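PDB 6NP3: aminoglycoside N(3)-acetyltransferase from Enterobacter cloacae, which transfers the acetyl group of acetyl-CoA to the 3-amino group of 2-deoxystreptamine aminoglycosides such as gentamicin, probably conferring resistance to these antibiotics. Local coordinates for residues Glu7-Leu12 / Leu46-Gly51. Sequence-based numbering, arbitrary orientation.
Sequences ELVRQL and LIEAVG
V9 and L12 of the N-terminal helix 5-15 pack against L46, E48 and A49 near the C-terminal end of helix 39-50. The axes of segments 7-12 and 46-50 approach to 9.1 Å and cross at -46°. V9 and A49 lie nearest in the backbone, with their CA atoms 5.7 Å apart; the small side chain of A49 is consistent with this close approach. L12 CD1 touches A49 CB at 4.0 Å. The same methyl meets L46 CD2, also at 4.0 Å, and the two leucine side chains cross at about a right angle. The CB of L46 points away from helix 5-15, yet its CD2 branch turns back to L12. Both helices cover one face of the mixed central sheet of this acetyltransferase, where L12 and L46 both rest on L158 of strand 156-160. At the outer edge, E48 lays its chain across V9. Its CG is anti to the backbone N (chi1 -178°) and the chain beyond is extended, which brings OE1 to 3.9 Å from V9 CG2. This is van der Waals contact; E48 OE2 has a long, weak ion pair with K5. R13, further along helix 5-15, gives a hydrogen bond from NH1 to A49 O.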
loop_
_atom_site.group_PDB
_atom_site.type_symbol
_atom_site.label_atom_id
_atom_site.label_comp_id
_atom_site.label_asym_id
_atom_site.label_seq_id
_atom_site.Cartn_x
_atom_site.Cartn_y
_atom_site.Cartn_z
ATOM N N GLU A 7 10.176 21.575 -9.288
ATOM C CA GLU A 7 9.810 22.075 -7.967
ATOM C C GLU A 7 9.500 20.921 -7.020
ATOM O O GLU A 7 9.931 20.919 -5.858
ATOM C CB GLU A 7 8.587 22.980 -8.080
ATOM C CG GLU A 7 8.847 24.355 -8.697
ATOM C CD GLU A 7 7.570 25.143 -8.924
ATOM O OE1 GLU A 7 6.639 24.620 -9.566
ATOM O OE2 GLU A 7 7.497 26.295 -8.456
ATOM N N LEU A 8 8.756 19.929 -7.509
ATOM C CA LEU A 8 8.446 18.776 -6.672
ATOM C C LEU A 8 9.704 18.035 -6.257
ATOM O O LEU A 8 9.818 17.600 -5.100
ATOM C CB LEU A 8 7.495 17.844 -7.401
ATOM C CG LEU A 8 6.144 18.447 -7.762
ATOM C CD1 LEU A 8 5.326 17.453 -8.561
ATOM C CD2 LEU A 8 5.354 18.881 -6.542
ATOM N N VAL A 9 10.647 17.848 -7.180
ATOM C CA VAL A 9 11.874 17.144 -6.837
ATOM C C VAL A 9 12.621 17.870 -5.726
ATOM O O VAL A 9 13.157 17.245 -4.804
ATOM C CB VAL A 9 12.744 16.934 -8.092
ATOM C CG1 VAL A 9 14.060 16.368 -7.673
ATOM C CG2 VAL A 9 12.043 16.015 -9.057
ATOM N N ARG A 10 12.724 19.200 -5.826
ATOM C CA ARG A 10 13.436 19.936 -4.792
ATOM C C ARG A 10 12.702 19.834 -3.464
ATOM O O ARG A 10 13.335 19.744 -2.410
ATOM C CB ARG A 10 13.645 21.397 -5.198
ATOM C CG ARG A 10 14.353 21.580 -6.537
ATOM C CD ARG A 10 15.636 20.768 -6.648
ATOM N NE ARG A 10 16.701 21.236 -5.761
ATOM C CZ ARG A 10 17.811 20.555 -5.506
ATOM N NH1 ARG A 10 18.007 19.366 -6.058
ATOM N NH2 ARG A 10 18.722 21.057 -4.687
ATOM N N GLN A 11 11.366 19.881 -3.489
ATOM C CA GLN A 11 10.601 19.687 -2.258
ATOM C C GLN A 11 10.818 18.297 -1.656
ATOM O O GLN A 11 10.914 18.157 -0.429
ATOM C CB GLN A 11 9.116 19.890 -2.534
ATOM C CG GLN A 11 8.691 21.320 -2.740
ATOM C CD GLN A 11 7.256 21.427 -3.160
ATOM O OE1 GLN A 11 6.773 20.616 -3.924
ATOM N NE2 GLN A 11 6.555 22.425 -2.645
ATOM N N LEU A 12 10.874 17.259 -2.495
ATOM C CA LEU A 12 11.122 15.912 -1.995
ATOM C C LEU A 12 12.504 15.809 -1.376
ATOM O O LEU A 12 12.684 15.178 -0.324
ATOM C CB LEU A 12 10.929 14.914 -3.129
ATOM C CG LEU A 12 9.479 14.723 -3.589
ATOM C CD1 LEU A 12 9.399 14.041 -4.936
ATOM C CD2 LEU A 12 8.710 13.931 -2.550
ATOM N N LEU A 46 8.836 11.667 -8.280
ATOM C CA LEU A 46 9.219 10.617 -7.340
ATOM C C LEU A 46 10.338 9.750 -7.899
ATOM O O LEU A 46 11.296 9.412 -7.189
ATOM C CB LEU A 46 8.000 9.756 -7.009
ATOM C CG LEU A 46 6.840 10.408 -6.259
ATOM C CD1 LEU A 46 5.612 9.533 -6.291
ATOM C CD2 LEU A 46 7.292 10.683 -4.830
ATOM N N ILE A 47 10.216 9.362 -9.166
ATOM C CA ILE A 47 11.225 8.543 -9.811
ATOM C C ILE A 47 12.547 9.282 -9.880
ATOM O O ILE A 47 13.607 8.703 -9.623
ATOM C CB ILE A 47 10.711 8.115 -11.197
ATOM C CG1 ILE A 47 9.523 7.167 -11.035
ATOM C CG2 ILE A 47 11.810 7.485 -12.029
ATOM C CD1 ILE A 47 8.804 6.858 -12.320
ATOM N N GLU A 48 12.510 10.570 -10.200
ATOM C CA GLU A 48 13.744 11.338 -10.258
ATOM C C GLU A 48 14.362 11.492 -8.872
ATOM O O GLU A 48 15.584 11.420 -8.708
ATOM C CB GLU A 48 13.441 12.705 -10.860
ATOM C CG GLU A 48 14.671 13.554 -11.007
ATOM C CD GLU A 48 14.470 14.730 -11.932
ATOM O OE1 GLU A 48 14.948 15.824 -11.590
ATOM O OE2 GLU A 48 13.840 14.550 -12.988
ATOM N N ALA A 49 13.524 11.694 -7.849
ATOM C CA ALA A 49 14.044 11.883 -6.498
ATOM C C ALA A 49 14.747 10.633 -5.966
ATOM O O ALA A 49 15.789 10.740 -5.307
ATOM C CB ALA A 49 12.942 12.326 -5.538
ATOM N N VAL A 50 14.203 9.443 -6.223
ATOM C CA VAL A 50 14.869 8.223 -5.755
ATOM C C VAL A 50 16.023 7.823 -6.666
ATOM O O VAL A 50 16.898 7.052 -6.251
ATOM C CB VAL A 50 13.906 7.051 -5.502
ATOM C CG1 VAL A 50 12.843 7.482 -4.476
ATOM C CG2 VAL A 50 13.312 6.558 -6.779
ATOM N N GLY A 51 16.071 8.355 -7.880
ATOM C CA GLY A 51 17.189 8.126 -8.766
ATOM C C GLY A 51 17.200 6.745 -9.381
ATOM O O GLY A 51 16.360 5.886 -9.099
#